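Local coordinates for Syntaxin1 (PDB 2XHE), which probably acts as a membrane-bound SNARE of the syntaxin family, pairing with other SNARE proteins during vesicle fusion, at residues Lys51-Asn56 with Ser141-Lys146; Lys103-Leu108 with Leu229-Thr234. All coordinates share one frame; numbering follows the deposited sequence.

In the fold
Contacts 1 and 2 join four helices of one bundle, and their centres lie about 12 Å apart. Contact 1 sets helix 44-72 against helix 131-171, both of the syntaxin N-terminal domain; contact 2 sets helix 80-116 against helix 214-237, which belongs to the SNARE coiled-coil region. Their segments alternate along the chain, and they meet in space: Arg52 NE forms a 2.7 Å salt bridge with Asp107 OD2, while Asn56 CB packs 3.5 Å from Ile104 CD1. On helix 131-171, Ser144 OG lies 3.7 Å from Leu108 CD1. Helix 80-116 is thus linked to all three others, an arrangement consistent with the closed form of syntaxins.

Contact 1. Residues Lys51-Asn56 with Ser141-Lys146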
loop_
_atom_site.group_PDB
_atom_site.type_symbol
_atom_site.label_atom_id
_atom_site.label_comp_id
_atom_site.label_asym_id
_atom_site.label_seq_id
_atom_site.Cartn_x
_atom_site.Cartn_y
_atom_site.Cartn_z
ATOM N N LYS B 51 -5.333 4.769 27.867
ATOM C CA LYS B 51 -6.275 3.740 28.312
ATOM C C LYS B 51 -7.664 4.370 28.469
ATOM O O LYS B 51 -8.642 3.877 27.899
ATOM C CB LYS B 51 -5.839 3.119 29.637
ATOM C CG LYS B 51 -5.729 1.597 29.612
ATOM C CD LYS B 51 -7.003 0.951 29.112
ATOM C CE LYS B 51 -6.772 -0.521 28.820
ATOM N NZ LYS B 51 -8.052 -1.290 28.821
ATOM N N ARG B 52 -7.741 5.465 29.230
ATOM C CA ARG B 52 -8.994 6.195 29.408
ATOM C C ARG B 52 -9.651 6.531 28.071
ATOM O O ARG B 52 -10.845 6.258 27.895
ATOM C CB ARG B 52 -8.786 7.478 30.228
ATOM C CG ARG B 52 -9.844 7.711 31.320
ATOM C CD ARG B 52 -10.148 9.189 31.574
ATOM N NE ARG B 52 -8.966 10.051 31.594
ATOM C CZ ARG B 52 -7.953 9.929 32.449
ATOM N NH1 ARG B 52 -6.927 10.771 32.383
ATOM N NH2 ARG B 52 -7.957 8.960 33.362
ATOM N N ILE B 53 -8.875 7.127 27.147
ATOM C CA ILE B 53 -9.376 7.515 25.824
ATOM C C ILE B 53 -9.846 6.290 25.033
ATOM O O ILE B 53 -10.976 6.268 24.531
ATOM C CB ILE B 53 -8.325 8.335 24.993
ATOM C CG1 ILE B 53 -7.920 9.614 25.725
ATOM C CG2 ILE B 53 -8.858 8.710 23.602
ATOM C CD1 ILE B 53 -6.593 10.136 25.304
ATOM N N ARG B 54 -8.998 5.266 24.928
ATOM C CA ARG B 54 -9.421 4.037 24.253
ATOM C C ARG B 54 -10.743 3.559 24.846
ATOM O O ARG B 54 -11.714 3.341 24.119
ATOM C CB ARG B 54 -8.376 2.922 24.351
ATOM C CG ARG B 54 -7.040 3.240 23.727
ATOM C CD ARG B 54 -6.352 1.990 23.216
ATOM N NE ARG B 54 -5.546 2.316 22.049
ATOM C CZ ARG B 54 -4.463 3.083 22.090
ATOM N NH1 ARG B 54 -4.053 3.572 23.259
ATOM N NH2 ARG B 54 -3.792 3.361 20.968
ATOM N N ASP B 55 -10.773 3.416 26.172
ATOM C CA ASP B 55 -11.972 2.950 26.881
ATOM C C ASP B 55 -13.212 3.812 26.634
ATOM O O ASP B 55 -14.283 3.284 26.337
ATOM C CB ASP B 55 -11.711 2.810 28.385
ATOM C CG ASP B 55 -10.937 1.545 28.734
ATOM O OD1 ASP B 55 -10.843 0.644 27.874
ATOM O OD2 ASP B 55 -10.420 1.460 29.871
ATOM N N ASN B 56 -13.070 5.130 26.758
ATOM C CA ASN B 56 -14.177 6.034 26.485
ATOM C C ASN B 56 -14.678 5.882 25.055
ATOM O O ASN B 56 -15.894 5.828 24.830
ATOM C CB ASN B 56 -13.772 7.488 26.727
ATOM C CG ASN B 56 -13.605 7.816 28.190
ATOM O OD1 ASN B 56 -13.872 6.988 29.058
ATOM N ND2 ASN B 56 -13.169 9.037 28.476
ATOM N N SER B 141 -1.654 10.987 17.788
ATOM C CA SER B 141 -2.155 10.986 16.422
ATOM C C SER B 141 -3.207 9.911 16.221
ATOM O O SER B 141 -4.343 10.195 15.834
ATOM C CB SER B 141 -1.011 10.768 15.438
ATOM O OG SER B 141 -0.142 11.887 15.434
ATOM N N SER B 142 -2.823 8.671 16.489
ATOM C CA SER B 142 -3.712 7.542 16.278
ATOM C C SER B 142 -5.104 7.753 16.903
ATOM O O SER B 142 -6.128 7.513 16.255
ATOM C CB SER B 142 -3.063 6.269 16.814
ATOM O OG SER B 142 -3.880 5.140 16.557
ATOM N N LEU B 143 -5.135 8.204 18.153
ATOM C CA LEU B 143 -6.387 8.288 18.899
ATOM C C LEU B 143 -7.269 9.454 18.447
ATOM O O LEU B 143 -8.503 9.342 18.418
ATOM C CB LEU B 143 -6.112 8.367 20.410
ATOM C CG LEU B 143 -5.532 7.102 21.053
ATOM C CD1 LEU B 143 -5.057 7.371 22.470
ATOM C CD2 LEU B 143 -6.545 5.962 21.030
ATOM N N SER B 144 -6.641 10.573 18.103
ATOM C CA SER B 144 -7.390 11.694 17.567
ATOM C C SER B 144 -8.150 11.256 16.324
ATOM O O SER B 144 -9.318 11.592 16.150
ATOM C CB SER B 144 -6.461 12.852 17.253
ATOM O OG SER B 144 -5.802 13.271 18.429
ATOM N N ARG B 145 -7.491 10.484 15.470
ATOM C CA ARG B 145 -8.158 9.945 14.295
ATOM C C ARG B 145 -9.276 9.012 14.722
ATOM O O ARG B 145 -10.429 9.223 14.348
ATOM C CB ARG B 145 -7.170 9.258 13.331
ATOM C CG ARG B 145 -6.262 10.233 12.549
ATOM C CD ARG B 145 -5.449 9.552 11.416
ATOM N NE ARG B 145 -4.387 8.674 11.914
ATOM C CZ ARG B 145 -3.271 9.097 12.516
ATOM N NH1 ARG B 145 -3.061 10.399 12.711
ATOM N NH2 ARG B 145 -2.365 8.214 12.936
ATOM N N LYS B 146 -8.947 7.997 15.519
ATOM C CA LYS B 146 -9.962 7.065 16.027
ATOM C C LYS B 146 -11.162 7.839 16.576
ATOM O O LYS B 146 -12.305 7.487 16.296
ATOM C CB LYS B 146 -9.379 6.108 17.079
ATOM C CG LYS B 146 -10.296 4.952 17.494
ATOM C CD LYS B 146 -10.581 3.976 16.348
ATOM C CE LYS B 146 -11.960 4.207 15.715
ATOM N NZ LYS B 146 -12.180 3.400 14.470
#
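The guanidinium of Arg54 presents one face to Leu143, whose CD2 methyl sits over the centre of the plane, 3.7 Å from Arg54 CZ. Its polar end is also held, NH1 hydrogen-bonding to Gln139 OE1, one turn before Leu143 on the same helix. An arginine suits this boundary because its flat head can rest a face on a methyl group while its N-H groups bond to polar partners.

The two side chains cross at about a right angle. The aliphatic stem takes part as well, Arg54 CG lying 3.9 Å from Leu143 CD2, and a bend at chi3 (148°) turns the head over the leucine. The other methyl of Leu143, CD1, touches both Arg54 NH1, at 4.0 Å, and Ile53 CG2, at 4.2 Å. Ile53 directs that methyl across because CG2 lies anti to the backbone N, with chi1 at -59° placing CG1 beside the N. Both Ile53 and Leu143 are buried, where branched apolar side chains fit the interior of a helical bundle. An alanine in place of Arg54 would probably leave CD2 of Leu143 without its flat cover and Gln139 OE1 without this donor.

Of the two segments, Arg54 and Leu143 have the nearest CA atoms, 7.5 Å apart. A polar side chain of another protein's chain hydrogen-bonds to Ser142 OG, and an aromatic one packs on Arg54, so this contact also borders a protein interface. Helices 44-72 and 131-171 are the first and third of the three-helix bundle that forms the syntaxin N-terminal domain. Leu143 touches Val50 of helix 44-72 too, one turn before Arg54. Helix 80-116 completes the surroundings, with Asn56 against Leu100 and Arg52 against Lys103.

Contact 2. Residues Lys103-Leu108 with Leu229-Thr234; sequences KIRADL and LHEMFT
Arg105 reaches from helix 80-116 of the syntaxin N-terminal bundle to Glu231 and Met232 on helix 214-237, the SNARE-region helix that packs along it. Such docking makes a four-helix bundle, consistent with the closed conformation known for syntaxins. Arg105 points its CG anti to the backbone N (chi1 172°), which sends the chain toward helix 214-237, and bends at chi2 and chi3 then orient the guanidinium.

Its end-on nitrogens share a single oxygen. Arg105 NH1 lies 3.0 Å from Glu231 OE2, with an N-H...O angle of 148°, and NH2 approaches the same atom at 3.1 Å. The oxygen lies in the guanidinium plane, but the carboxylate is turned 48° from it, so the pairing is not the flat two-oxygen kind. Glu231 also extends with CG anti to its N, then bends at chi2 to bring OE2 to the arginine. Asp235, one turn further along, forms a second salt bridge with NH1. Two acids facing one arginine would be expected to favour its positive charge.

Met232 supplies the apolar half of the contact. Its CG lies over the centre of one guanidinium face, 3.8 Å from Arg105 NE, while the end of its chain leads away from the arginine. A flexible, unbranched methionine suits this spot, for its CH2 groups can lie against the flat head. Within the same helix, Thr234 OG1 donates a 2.8 Å hydrogen bond to His230 O, an oxygen that also accepts from Thr234 N.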
loop_
_atom_site.group_PDB
_atom_site.type_symbol
_atom_site.label_atom_id
_atom_site.label_comp_id
_atom_site.label_asym_id
_atom_site.label_seq_id
_atom_site.Cartn_x
_atom_site.Cartn_y
_atom_site.Cartn_z
ATOM N N LYS B 103 -14.354 14.606 27.800
ATOM C CA LYS B 103 -13.197 14.112 28.526
ATOM C C LYS B 103 -12.123 13.732 27.516
ATOM O O LYS B 103 -10.972 14.141 27.642
ATOM C CB LYS B 103 -13.566 12.917 29.413
ATOM C CG LYS B 103 -13.062 13.018 30.868
ATOM C CD LYS B 103 -11.550 12.917 30.975
ATOM C CE LYS B 103 -10.980 13.931 31.965
ATOM N NZ LYS B 103 -11.351 13.650 33.379
ATOM N N ILE B 104 -12.516 12.955 26.512
ATOM C CA ILE B 104 -11.608 12.550 25.441
ATOM C C ILE B 104 -10.940 13.769 24.825
ATOM O O ILE B 104 -9.730 13.772 24.580
ATOM C CB ILE B 104 -12.347 11.780 24.323
ATOM C CG1 ILE B 104 -12.562 10.321 24.728
ATOM C CG2 ILE B 104 -11.554 11.834 23.042
ATOM C CD1 ILE B 104 -13.730 9.655 24.026
ATOM N N ARG B 105 -11.731 14.810 24.582
ATOM C CA ARG B 105 -11.187 16.016 23.977
ATOM C C ARG B 105 -10.203 16.718 24.913
ATOM O O ARG B 105 -9.186 17.264 24.475
ATOM C CB ARG B 105 -12.290 16.964 23.480
ATOM C CG ARG B 105 -11.741 18.304 23.026
ATOM C CD ARG B 105 -12.533 18.894 21.894
ATOM N NE ARG B 105 -13.952 18.992 22.213
ATOM C CZ ARG B 105 -14.730 19.987 21.803
ATOM N NH1 ARG B 105 -14.223 20.975 21.059
ATOM N NH2 ARG B 105 -16.015 20.001 22.138
ATOM N N ALA B 106 -10.490 16.683 26.203
ATOM C CA ALA B 106 -9.629 17.353 27.162
ATOM C C ALA B 106 -8.357 16.552 27.419
ATOM O O ALA B 106 -7.287 17.127 27.633
ATOM C CB ALA B 106 -10.378 17.619 28.451
ATOM N N ASP B 107 -8.475 15.227 27.404
ATOM C CA ASP B 107 -7.306 14.375 27.563
ATOM C C ASP B 107 -6.403 14.538 26.341
ATOM O O ASP B 107 -5.184 14.614 26.480
ATOM C CB ASP B 107 -7.688 12.898 27.778
ATOM C CG ASP B 107 -8.165 12.599 29.204
ATOM O OD1 ASP B 107 -7.775 13.320 30.151
ATOM O OD2 ASP B 107 -8.930 11.624 29.377
ATOM N N LEU B 108 -6.994 14.604 25.146
ATOM C CA LEU B 108 -6.204 14.847 23.933
ATOM C C LEU B 108 -5.473 16.191 24.004
ATOM O O LEU B 108 -4.246 16.231 23.911
ATOM C CB LEU B 108 -7.063 14.769 22.668
ATOM C CG LEU B 108 -7.494 13.362 22.262
ATOM C CD1 LEU B 108 -8.376 13.385 21.020
ATOM C CD2 LEU B 108 -6.286 12.441 22.084
ATOM N N LEU B 229 -20.933 18.801 17.913
ATOM C CA LEU B 229 -20.114 17.999 17.021
ATOM C C LEU B 229 -19.345 18.857 16.021
ATOM O O LEU B 229 -18.119 18.756 15.931
ATOM C CB LEU B 229 -20.994 17.008 16.272
ATOM C CG LEU B 229 -21.559 15.907 17.162
ATOM C CD1 LEU B 229 -22.436 14.972 16.348
ATOM C CD2 LEU B 229 -20.418 15.152 17.850
ATOM N N HIS B 230 -20.069 19.690 15.274
ATOM C CA HIS B 230 -19.436 20.636 14.362
ATOM C C HIS B 230 -18.329 21.432 15.039
ATOM O O HIS B 230 -17.202 21.489 14.547
ATOM C CB HIS B 230 -20.458 21.597 13.763
ATOM C CG HIS B 230 -19.853 22.621 12.857
ATOM N ND1 HIS B 230 -19.878 22.507 11.485
ATOM C CD2 HIS B 230 -19.180 23.764 13.130
ATOM C CE1 HIS B 230 -19.256 23.542 10.950
ATOM N NE2 HIS B 230 -18.822 24.319 11.926
ATOM N N GLU B 231 -18.655 22.059 16.161
ATOM C CA GLU B 231 -17.667 22.813 16.907
ATOM C C GLU B 231 -16.468 21.926 17.178
ATOM O O GLU B 231 -15.323 22.357 17.046
ATOM C CB GLU B 231 -18.252 23.320 18.227
ATOM C CG GLU B 231 -17.255 24.089 19.083
ATOM C CD GLU B 231 -17.336 23.709 20.550
ATOM O OE1 GLU B 231 -18.124 24.341 21.291
ATOM O OE2 GLU B 231 -16.609 22.777 20.962
ATOM N N MET B 232 -16.734 20.683 17.557
ATOM C CA MET B 232 -15.662 19.753 17.905
ATOM C C MET B 232 -14.814 19.405 16.678
ATOM O O MET B 232 -13.592 19.586 16.670
ATOM C CB MET B 232 -16.243 18.487 18.541
ATOM C CG MET B 232 -15.204 17.470 18.996
ATOM S SD MET B 232 -14.619 16.399 17.668
ATOM C CE MET B 232 -16.115 15.506 17.254
ATOM N N PHE B 233 -15.479 18.907 15.640
ATOM C CA PHE B 233 -14.810 18.580 14.394
ATOM C C PHE B 233 -13.949 19.743 13.923
ATOM O O PHE B 233 -12.865 19.539 13.369
ATOM C CB PHE B 233 -15.826 18.207 13.316
ATOM C CG PHE B 233 -16.469 16.858 13.517
ATOM C CD1 PHE B 233 -15.701 15.732 13.774
ATOM C CD2 PHE B 233 -17.840 16.710 13.409
ATOM C CE1 PHE B 233 -16.288 14.497 13.933
ATOM C CE2 PHE B 233 -18.428 15.485 13.564
ATOM C CZ PHE B 233 -17.651 14.375 13.835
ATOM N N THR B 234 -14.420 20.963 14.150
ATOM C CA THR B 234 -13.691 22.128 13.672
ATOM C C THR B 234 -12.281 22.228 14.266
ATOM O O THR B 234 -11.290 22.188 13.532
ATOM C CB THR B 234 -14.467 23.437 13.893
ATOM O OG1 THR B 234 -15.716 23.382 13.189
ATOM C CG2 THR B 234 -13.662 24.601 13.374
#